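4-alpha-glucanotransferase (Aquifex aeolicus, PDB 1TZ7) belongs to the amylomaltase (D-enzyme) family of glucanotransferases, enzymes built round a parallel eight-stranded beta/alpha barrel. Local coordinates at residues P274-E279 / R287-R292; P231-A236 / L251-V256; Q458-L463 / T488-F493. All blocks are in the same frame, centred on the assembly; numbering follows the deposited sequence.

Interaction 1: P274-E279 / R287-R292; sequences PVYNWE and RWWIRR
Two indoles, W278 and W289, lie almost parallel, 8° between their planes, but are displaced laterally, so that only their rims come over one another. The six-membered ring of W278 meets the five-membered ring of W289 at a centroid distance of 5.1 Å, and W278 CH2 comes within 3.2 Å of W289 NE1. With Y276 and W288 they form an aromatic cluster. It joins the turn after strand 269-274, an outer strand of the small antiparallel sheet, to helix 287-297, which leads into barrel strand 302-305. Large, flat side chains suit this buried junction because they span the gap between backbones that stay well apart; the CA atoms of W278 and W289 are 11.0 Å from each other.

Y276 has the central place. Its CG stands anti to the carbonyl carbon (chi1 -70°), sending the ring toward the helix, where the edge of W289 points at its face in an edge-to-face pair with planes at 71°. W288 meets the same phenol obliquely: its CZ3 lies 3.7 Å from Y276 CE2. On the helix itself, R292 CD lies above one face of W288, which sits one turn earlier.

Two polar groups find their partners beyond the cluster, Y276 OH at the carbonyl of M229 and R292 NH1 at that of P228. R292 NH2, 3.8 Å from Y276 OH, makes no hydrogen bond to it. The same hydroxyl oxygen touches the rim of W288 near the indole plane, 3.3 Å from CH2.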
loop_
_atom_site.group_PDB
_atom_site.type_symbol
_atom_site.label_atom_id
_atom_site.label_comp_id
_atom_site.label_asym_id
_atom_site.label_seq_id
_atom_site.Cartn_x
_atom_site.Cartn_y
_atom_site.Cartn_z
ATOM N N PRO A 274 17.795 1.955 -1.593
ATOM C CA PRO A 274 18.949 1.139 -1.219
ATOM C C PRO A 274 18.518 -0.312 -1.052
ATOM O O PRO A 274 17.421 -0.557 -0.579
ATOM C CB PRO A 274 19.383 1.738 0.118
ATOM C CG PRO A 274 18.140 2.325 0.688
ATOM C CD PRO A 274 17.328 2.800 -0.480
ATOM N N VAL A 275 19.359 -1.253 -1.461
ATOM C CA VAL A 275 19.025 -2.667 -1.341
ATOM C C VAL A 275 19.378 -3.170 0.042
ATOM O O VAL A 275 20.191 -2.570 0.742
ATOM C CB VAL A 275 19.748 -3.532 -2.411
ATOM C CG1 VAL A 275 19.391 -3.057 -3.809
ATOM C CG2 VAL A 275 21.262 -3.516 -2.199
ATOM N N TYR A 276 18.757 -4.270 0.437
ATOM C CA TYR A 276 19.021 -4.877 1.725
ATOM C C TYR A 276 20.373 -5.590 1.712
ATOM O O TYR A 276 20.729 -6.248 0.736
ATOM C CB TYR A 276 17.914 -5.880 2.076
ATOM C CG TYR A 276 16.565 -5.245 2.403
ATOM C CD1 TYR A 276 15.404 -5.675 1.771
ATOM C CD2 TYR A 276 16.458 -4.226 3.352
ATOM C CE1 TYR A 276 14.166 -5.107 2.065
ATOM C CE2 TYR A 276 15.226 -3.649 3.653
ATOM C CZ TYR A 276 14.081 -4.096 3.003
ATOM O OH TYR A 276 12.848 -3.535 3.296
ATOM N N ASN A 277 21.122 -5.445 2.798
ATOM C CA ASN A 277 22.194 -6.373 3.117
ATOM C C ASN A 277 21.626 -7.600 3.832
ATOM O O ASN A 277 21.592 -7.656 5.057
ATOM C CB ASN A 277 23.236 -5.694 4.001
ATOM C CG ASN A 277 24.487 -6.527 4.167
ATOM O OD1 ASN A 277 25.249 -6.709 3.232
ATOM N ND2 ASN A 277 24.701 -7.033 5.359
ATOM N N TRP A 278 21.180 -8.578 3.053
ATOM C CA TRP A 278 20.370 -9.680 3.577
ATOM C C TRP A 278 21.147 -10.562 4.550
ATOM O O TRP A 278 20.560 -11.197 5.425
ATOM C CB TRP A 278 19.809 -10.523 2.435
ATOM C CG TRP A 278 18.503 -10.006 1.917
ATOM C CD1 TRP A 278 18.290 -9.354 0.740
ATOM C CD2 TRP A 278 17.231 -10.093 2.561
ATOM N NE1 TRP A 278 16.962 -9.030 0.610
ATOM C CE2 TRP A 278 16.288 -9.474 1.714
ATOM C CE3 TRP A 278 16.786 -10.635 3.771
ATOM C CZ2 TRP A 278 14.931 -9.383 2.039
ATOM C CZ3 TRP A 278 15.429 -10.543 4.091
ATOM C CH2 TRP A 278 14.527 -9.925 3.231
ATOM N N GLU A 279 22.461 -10.599 4.402
ATOM C CA GLU A 279 23.286 -11.395 5.295
ATOM C C GLU A 279 23.241 -10.824 6.728
ATOM O O GLU A 279 23.374 -11.565 7.700
ATOM C CB GLU A 279 24.731 -11.492 4.768
ATOM C CG GLU A 279 25.723 -10.551 5.423
ATOM C CD GLU A 279 27.128 -10.709 4.859
ATOM O OE1 GLU A 279 27.281 -10.680 3.617
ATOM O OE2 GLU A 279 28.079 -10.867 5.659
ATOM N N ARG A 287 14.752 -9.990 12.668
ATOM C CA ARG A 287 13.876 -9.392 13.683
ATOM C C ARG A 287 13.265 -8.056 13.228
ATOM O O ARG A 287 12.207 -7.674 13.693
ATOM C CB ARG A 287 14.600 -9.240 15.033
ATOM C CG ARG A 287 15.810 -8.258 15.041
ATOM C CD ARG A 287 16.565 -8.196 16.415
ATOM N NE ARG A 287 16.729 -9.493 16.940
ATOM C CZ ARG A 287 17.821 -10.258 16.939
ATOM N NH1 ARG A 287 19.037 -9.855 16.546
ATOM N NH2 ARG A 287 17.675 -11.447 17.436
ATOM N N TRP A 288 13.933 -7.368 12.305
ATOM C CA TRP A 288 13.378 -6.147 11.713
ATOM C C TRP A 288 12.154 -6.477 10.860
ATOM O O TRP A 288 11.132 -5.803 10.944
ATOM C CB TRP A 288 14.431 -5.438 10.862
ATOM C CG TRP A 288 13.961 -4.145 10.279
ATOM C CD1 TRP A 288 13.852 -2.948 10.920
ATOM C CD2 TRP A 288 13.544 -3.914 8.928
ATOM N NE1 TRP A 288 13.390 -1.985 10.054
ATOM C CE2 TRP A 288 13.192 -2.552 8.823
ATOM C CE3 TRP A 288 13.429 -4.723 7.788
ATOM C CZ2 TRP A 288 12.737 -1.981 7.629
ATOM C CZ3 TRP A 288 12.975 -4.152 6.605
ATOM C CH2 TRP A 288 12.638 -2.794 6.538
ATOM N N TRP A 289 12.263 -7.525 10.052
ATOM C CA TRP A 289 11.145 -7.968 9.226
ATOM C C TRP A 289 9.997 -8.497 10.087
ATOM O O TRP A 289 8.832 -8.271 9.785
ATOM C CB TRP A 289 11.603 -9.039 8.225
ATOM C CG TRP A 289 11.974 -8.463 6.905
ATOM C CD1 TRP A 289 13.234 -8.288 6.409
ATOM C CD2 TRP A 289 11.079 -7.963 5.910
ATOM N NE1 TRP A 289 13.175 -7.715 5.160
ATOM C CE2 TRP A 289 11.862 -7.506 4.830
ATOM C CE3 TRP A 289 9.684 -7.859 5.814
ATOM C CZ2 TRP A 289 11.300 -6.954 3.679
ATOM C CZ3 TRP A 289 9.129 -7.310 4.666
ATOM C CH2 TRP A 289 9.934 -6.868 3.619
ATOM N N ILE A 290 10.338 -9.196 11.159
ATOM C CA ILE A 290 9.340 -9.662 12.112
ATOM C C ILE A 290 8.588 -8.479 12.730
ATOM O O ILE A 290 7.372 -8.512 12.857
ATOM C CB ILE A 290 10.008 -10.506 13.214
ATOM C CG1 ILE A 290 10.402 -11.874 12.655
ATOM C CG2 ILE A 290 9.061 -10.668 14.428
ATOM C CD1 ILE A 290 11.429 -12.600 13.485
ATOM N N ARG A 291 9.325 -7.436 13.109
ATOM C CA ARG A 291 8.711 -6.237 13.681
ATOM C C ARG A 291 7.805 -5.529 12.664
ATOM O O ARG A 291 6.762 -4.996 13.026
ATOM C CB ARG A 291 9.788 -5.272 14.200
ATOM C CG ARG A 291 10.361 -5.664 15.573
ATOM C CD ARG A 291 10.899 -4.491 16.379
ATOM N NE ARG A 291 11.914 -3.734 15.642
ATOM C CZ ARG A 291 13.196 -4.096 15.529
ATOM N NH1 ARG A 291 14.037 -3.340 14.835
ATOM N NH2 ARG A 291 13.637 -5.211 16.111
ATOM N N ARG A 292 8.212 -5.537 11.390
ATOM C CA ARG A 292 7.385 -4.975 10.308
ATOM C C ARG A 292 6.045 -5.689 10.225
ATOM O O ARG A 292 5.004 -5.058 10.064
ATOM C CB ARG A 292 8.096 -5.113 8.958
ATOM C CG ARG A 292 8.991 -3.984 8.608
ATOM C CD ARG A 292 9.330 -3.920 7.126
ATOM N NE ARG A 292 8.249 -3.332 6.335
ATOM C CZ ARG A 292 8.221 -3.306 5.006
ATOM N NH1 ARG A 292 7.202 -2.742 4.376
ATOM N NH2 ARG A 292 9.219 -3.844 4.303
#

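Interaction 2: P231-A236 / L251-V256; sequences PSYSSA and LKPLFV
A chi1 of 178° swings the CG of Y233 to the far side of CB from the backbone N, and this carries the phenol out of the loop 231-236 toward L251-V256. The hydroxyl at its end donates to the carbonyl of L251, with OH 2.6 Å from O. At oxygen the C=O···O angle is 129°, and the donor sits clearly tilted from the carbonyl plane. P253 covers one face of the ring: proline CG stands 3.9 Å from the ring centroid and 18° off its normal, a CH-pi contact, while P253 CD is 3.6 Å from Y233 CZ. Tyrosine suits the place because one side chain offers both a donor at its tip and a broad face, and proline presents slightly polarised C-H groups to that face.

In the beta/alpha barrel, the loop carrying Y233 follows strand 222-227; L251-V256 runs into strand 255-259 of the small antiparallel sheet, so the tyrosine ties the barrel loop to that sheet. Y233 also meets the rings of W169 and Y170. Beyond it the loop folds tightly. S234 centres an inverse gamma turn, and S235, the N-cap of helix 236-240, turns its hydroxyl back to donate to the carbonyl of S232, OG 2.8 Å from O.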
loop_
_atom_site.group_PDB
_atom_site.type_symbol
_atom_site.label_atom_id
_atom_site.label_comp_id
_atom_site.label_asym_id
_atom_site.label_seq_id
_atom_site.Cartn_x
_atom_site.Cartn_y
_atom_site.Cartn_z
ATOM N N PRO A 231 12.111 0.491 1.821
ATOM C CA PRO A 231 11.929 1.892 2.200
ATOM C C PRO A 231 12.631 2.797 1.212
ATOM O O PRO A 231 13.453 2.313 0.429
ATOM C CB PRO A 231 12.614 1.971 3.562
ATOM C CG PRO A 231 13.708 0.966 3.483
ATOM C CD PRO A 231 13.190 -0.152 2.589
ATOM N N SER A 232 12.327 4.085 1.243
ATOM C CA SER A 232 13.129 5.064 0.514
ATOM C C SER A 232 14.442 5.303 1.262
ATOM O O SER A 232 14.525 5.086 2.470
ATOM C CB SER A 232 12.362 6.379 0.352
ATOM O OG SER A 232 12.116 6.987 1.605
ATOM N N TYR A 233 15.465 5.741 0.540
ATOM C CA TYR A 233 16.737 6.082 1.162
ATOM C C TYR A 233 16.538 7.189 2.185
ATOM O O TYR A 233 17.168 7.192 3.244
ATOM C CB TYR A 233 17.754 6.526 0.111
ATOM C CG TYR A 233 19.081 6.935 0.697
ATOM C CD1 TYR A 233 19.583 8.218 0.510
ATOM C CD2 TYR A 233 19.832 6.042 1.450
ATOM C CE1 TYR A 233 20.801 8.596 1.053
ATOM C CE2 TYR A 233 21.048 6.409 1.995
ATOM C CZ TYR A 233 21.528 7.686 1.795
ATOM O OH TYR A 233 22.729 8.050 2.334
ATOM N N SER A 234 15.652 8.131 1.859
ATOM C CA SER A 234 15.300 9.220 2.764
ATOM C C SER A 234 14.167 8.798 3.697
ATOM O O SER A 234 13.020 9.252 3.554
ATOM C CB SER A 234 14.875 10.451 1.964
ATOM O OG SER A 234 15.919 10.885 1.109
ATOM N N SER A 235 14.488 7.927 4.644
ATOM C CA SER A 235 13.500 7.436 5.602
ATOM C C SER A 235 14.117 7.244 6.986
ATOM O O SER A 235 15.330 7.059 7.122
ATOM C CB SER A 235 12.881 6.117 5.111
ATOM O OG SER A 235 13.814 5.052 5.167
ATOM N N ALA A 236 13.273 7.299 8.007
ATOM C CA ALA A 236 13.683 6.978 9.366
ATOM C C ALA A 236 14.206 5.540 9.462
ATOM O O ALA A 236 15.004 5.229 10.322
ATOM C CB ALA A 236 12.524 7.176 10.321
ATOM N N LEU A 251 27.622 6.003 4.676
ATOM C CA LEU A 251 26.181 5.671 4.722
ATOM C C LEU A 251 25.423 6.117 3.451
ATOM O O LEU A 251 24.192 6.237 3.460
ATOM C CB LEU A 251 25.517 6.279 5.972
ATOM C CG LEU A 251 26.194 5.979 7.320
ATOM C CD1 LEU A 251 25.418 6.620 8.455
ATOM C CD2 LEU A 251 26.329 4.475 7.547
ATOM N N LYS A 252 26.160 6.351 2.369
ATOM C CA LYS A 252 25.559 6.491 1.042
ATOM C C LYS A 252 25.385 5.107 0.412
ATOM O O LYS A 252 26.196 4.215 0.644
ATOM C CB LYS A 252 26.436 7.370 0.143
ATOM C CG LYS A 252 26.127 8.857 0.237
ATOM C CD LYS A 252 26.923 9.659 -0.795
ATOM C CE LYS A 252 26.911 11.145 -0.478
ATOM N NZ LYS A 252 27.900 11.900 -1.299
ATOM N N PRO A 253 24.331 4.931 -0.387
ATOM C CA PRO A 253 24.050 3.635 -1.009
ATOM C C PRO A 253 25.214 3.139 -1.859
ATOM O O PRO A 253 25.735 3.882 -2.685
ATOM C CB PRO A 253 22.820 3.921 -1.886
ATOM C CG PRO A 253 22.210 5.145 -1.304
ATOM C CD PRO A 253 23.334 5.949 -0.759
ATOM N N LEU A 254 25.619 1.896 -1.634
ATOM C CA LEU A 254 26.605 1.233 -2.478
ATOM C C LEU A 254 25.905 0.564 -3.667
ATOM O O LEU A 254 26.440 0.524 -4.770
ATOM C CB LEU A 254 27.376 0.187 -1.656
ATOM C CG LEU A 254 28.754 -0.262 -2.162
ATOM C CD1 LEU A 254 29.712 0.923 -2.324
ATOM C CD2 LEU A 254 29.342 -1.297 -1.208
ATOM N N PHE A 255 24.704 0.039 -3.425
ATOM C CA PHE A 255 23.846 -0.456 -4.504
ATOM C C PHE A 255 22.398 -0.002 -4.299
ATOM O O PHE A 255 21.968 0.240 -3.171
ATOM C CB PHE A 255 23.909 -1.981 -4.576
ATOM C CG PHE A 255 25.276 -2.521 -4.918
ATOM C CD1 PHE A 255 25.675 -2.655 -6.243
ATOM C CD2 PHE A 255 26.161 -2.894 -3.917
ATOM C CE1 PHE A 255 26.935 -3.152 -6.561
ATOM C CE2 PHE A 255 27.423 -3.392 -4.230
ATOM C CZ PHE A 255 27.805 -3.520 -5.553
ATOM N N VAL A 256 21.652 0.110 -5.398
ATOM C CA VAL A 256 20.250 0.530 -5.335
ATOM C C VAL A 256 19.332 -0.447 -6.082
ATOM O O VAL A 256 19.797 -1.314 -6.822
ATOM C CB VAL A 256 20.049 1.969 -5.908
ATOM C CG1 VAL A 256 20.677 2.998 -4.988
ATOM C CG2 VAL A 256 20.620 2.080 -7.320
#

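Interaction 3: Q458-L463 / T488-F493; sequences QDLLNL and TQKKEF
This is van der Waals packing, largely of methylene and methyl groups, between a helix end and a helix start: the tail of helix 457-460, just past barrel strand 452-456, rests against the chain entering the C-terminal helix 491-500. K490 does the reaching, and it does so with its methylenes. Its chain is bent at chi2 (-71°), which lays the stem along the helix end. K490 CB touches L460 CD2 at 3.9 Å, the two chains running antiparallel alongside one another. Farther along, K490 CG approaches L461 CD2 at 4.2 Å, and CE comes 3.8 Å from the carbonyl oxygen of L460.

Leucines fit here because their branched ends give methyls broad enough to meet the lysine methylenes, and L460 also packs on F52 of helix 44-56. The helix end that carries them closes in a Schellman motif, in which N462 takes positive phi and L463 N bonds to Q458 O at 2.9 Å. Before it, D459 is held by T401, S402 and the backbone N of I409. On the other side K491 turns away from the contact to pair with E55, and with E492 through NZ to OE2 at 3.5 Å.

Lysine suits an edge of this kind, since its stem covers the leucines while its charged end need not be buried with them. With methylenes meeting methyls and one carbonyl oxygen, cohesion here should come mainly from dispersion and the burial of surface rather than from directional bonds.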
loop_
_atom_site.group_PDB
_atom_site.type_symbol
_atom_site.label_atom_id
_atom_site.label_comp_id
_atom_site.label_asym_id
_atom_site.label_seq_id
_atom_site.Cartn_x
_atom_site.Cartn_y
_atom_site.Cartn_z
ATOM N N GLN A 458 -12.746 1.182 -9.688
ATOM C CA GLN A 458 -12.934 1.822 -10.999
ATOM C C GLN A 458 -13.661 0.899 -11.981
ATOM O O GLN A 458 -14.392 1.367 -12.859
ATOM C CB GLN A 458 -11.576 2.230 -11.596
ATOM C CG GLN A 458 -10.886 3.375 -10.863
ATOM C CD GLN A 458 -9.849 2.887 -9.863
ATOM O OE1 GLN A 458 -10.113 1.973 -9.091
ATOM N NE2 GLN A 458 -8.673 3.495 -9.882
ATOM N N ASP A 459 -13.444 -0.407 -11.841
ATOM C CA ASP A 459 -14.121 -1.400 -12.684
ATOM C C ASP A 459 -15.592 -1.541 -12.292
ATOM O O ASP A 459 -16.467 -1.655 -13.154
ATOM C CB ASP A 459 -13.422 -2.757 -12.578
ATOM C CG ASP A 459 -12.011 -2.735 -13.139
ATOM O OD1 ASP A 459 -11.695 -1.826 -13.943
ATOM O OD2 ASP A 459 -11.149 -3.583 -12.833
ATOM N N LEU A 460 -15.855 -1.532 -10.989
ATOM C CA LEU A 460 -17.225 -1.538 -10.480
ATOM C C LEU A 460 -18.008 -0.346 -11.034
ATOM O O LEU A 460 -19.199 -0.457 -11.334
ATOM C CB LEU A 460 -17.221 -1.485 -8.949
ATOM C CG LEU A 460 -18.277 -2.317 -8.206
ATOM C CD1 LEU A 460 -18.396 -1.836 -6.766
ATOM C CD2 LEU A 460 -19.628 -2.267 -8.896
ATOM N N LEU A 461 -17.325 0.791 -11.169
ATOM C CA LEU A 461 -17.962 2.029 -11.617
ATOM C C LEU A 461 -17.879 2.194 -13.136
ATOM O O LEU A 461 -18.359 3.191 -13.689
ATOM C CB LEU A 461 -17.308 3.233 -10.924
ATOM C CG LEU A 461 -17.443 3.254 -9.390
ATOM C CD1 LEU A 461 -16.656 4.407 -8.790
ATOM C CD2 LEU A 461 -18.904 3.338 -8.979
ATOM N N ASN A 462 -17.267 1.219 -13.806
ATOM C CA ASN A 462 -17.187 1.215 -15.275
ATOM C C ASN A 462 -16.469 2.467 -15.824
ATOM O O ASN A 462 -16.961 3.132 -16.743
ATOM C CB ASN A 462 -18.599 1.089 -15.888
ATOM C CG ASN A 462 -18.597 0.352 -17.223
ATOM O OD1 ASN A 462 -17.605 -0.269 -17.605
ATOM N ND2 ASN A 462 -19.714 0.422 -17.934
ATOM N N LEU A 463 -15.301 2.768 -15.254
ATOM C CA LEU A 463 -14.540 3.968 -15.619
ATOM C C LEU A 463 -13.365 3.611 -16.520
ATOM O O LEU A 463 -12.877 2.481 -16.501
ATOM C CB LEU A 463 -14.030 4.672 -14.359
ATOM C CG LEU A 463 -15.106 5.173 -13.392
ATOM C CD1 LEU A 463 -14.460 5.720 -12.130
ATOM C CD2 LEU A 463 -15.990 6.242 -14.057
ATOM N N THR A 488 -23.092 3.762 -4.359
ATOM C CA THR A 488 -24.030 2.844 -3.675
ATOM C C THR A 488 -25.219 2.464 -4.565
ATOM O O THR A 488 -25.971 1.546 -4.241
ATOM C CB THR A 488 -24.547 3.457 -2.339
ATOM O OG1 THR A 488 -25.330 4.627 -2.599
ATOM C CG2 THR A 488 -23.397 3.955 -1.469
ATOM N N GLN A 489 -25.385 3.174 -5.684
ATOM C CA GLN A 489 -26.386 2.799 -6.694
ATOM C C GLN A 489 -26.044 1.446 -7.335
ATOM O O GLN A 489 -26.913 0.775 -7.886
ATOM C CB GLN A 489 -26.482 3.876 -7.786
ATOM C CG GLN A 489 -26.921 5.251 -7.285
ATOM C CD GLN A 489 -28.200 5.198 -6.473
ATOM O OE1 GLN A 489 -29.236 4.749 -6.965
ATOM N NE2 GLN A 489 -28.134 5.658 -5.226
ATOM N N LYS A 490 -24.771 1.058 -7.253
ATOM C CA LYS A 490 -24.305 -0.200 -7.835
ATOM C C LYS A 490 -24.628 -1.415 -6.943
ATOM O O LYS A 490 -24.286 -2.538 -7.284
ATOM C CB LYS A 490 -22.789 -0.141 -8.082
ATOM C CG LYS A 490 -22.343 0.996 -9.004
ATOM C CD LYS A 490 -22.752 0.739 -10.444
ATOM C CE LYS A 490 -22.237 1.828 -11.366
ATOM N NZ LYS A 490 -23.114 2.011 -12.547
ATOM N N LYS A 491 -25.287 -1.180 -5.807
ATOM C CA LYS A 491 -25.337 -2.181 -4.742
ATOM C C LYS A 491 -26.203 -3.393 -5.119
ATOM O O LYS A 491 -25.823 -4.526 -4.858
ATOM C CB LYS A 491 -25.798 -1.547 -3.400
ATOM C CG LYS A 491 -27.306 -1.592 -3.127
ATOM C CD LYS A 491 -27.658 -2.676 -2.098
ATOM C CE LYS A 491 -29.062 -2.477 -1.531
ATOM N NZ LYS A 491 -29.610 -3.730 -0.941
ATOM N N GLU A 492 -27.350 -3.150 -5.744
ATOM C CA GLU A 492 -28.278 -4.239 -6.085
ATOM C C GLU A 492 -27.688 -5.127 -7.180
ATOM O O GLU A 492 -27.856 -6.344 -7.164
ATOM C CB GLU A 492 -29.631 -3.678 -6.538
ATOM C CG GLU A 492 -30.826 -4.475 -6.034
ATOM C CD GLU A 492 -30.950 -4.449 -4.519
ATOM O OE1 GLU A 492 -30.655 -5.482 -3.876
ATOM O OE2 GLU A 492 -31.342 -3.395 -3.972
ATOM N N PHE A 493 -26.991 -4.505 -8.121
ATOM C CA PHE A 493 -26.365 -5.226 -9.218
ATOM C C PHE A 493 -25.239 -6.142 -8.696
ATOM O O PHE A 493 -25.215 -7.333 -8.991
ATOM C CB PHE A 493 -25.828 -4.227 -10.264
ATOM C CG PHE A 493 -24.684 -4.754 -11.084
ATOM C CD1 PHE A 493 -23.375 -4.346 -10.819
ATOM C CD2 PHE A 493 -24.908 -5.646 -12.126
ATOM C CE1 PHE A 493 -22.309 -4.829 -11.578
ATOM C CE2 PHE A 493 -23.846 -6.130 -12.887
ATOM C CZ PHE A 493 -22.544 -5.717 -12.607
#

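Overall arrangement
Interactions 1 and 2 are neighbours, with centres about 13 Å apart, and they touch. P274 CD lies 3.6 Å from Y233 N, Y276 OH 3.5 Å from P231 CD, and V275 CG1 3.5 Å from the carbonyl carbon of V256. Together they form one continuous packed region where the small antiparallel sheet meets the barrel. Interaction 3 stands on the opposite side of the chain's centre, centred about 40 Å from the centre of interaction 1 and about 42 Å from that of interaction 2, with nearest atoms about 22 and 24 Å away. Segments 231-236 and 458-463 both follow barrel strands, beyond their C-terminal ends, the side on which barrels of this fold carry their active sites.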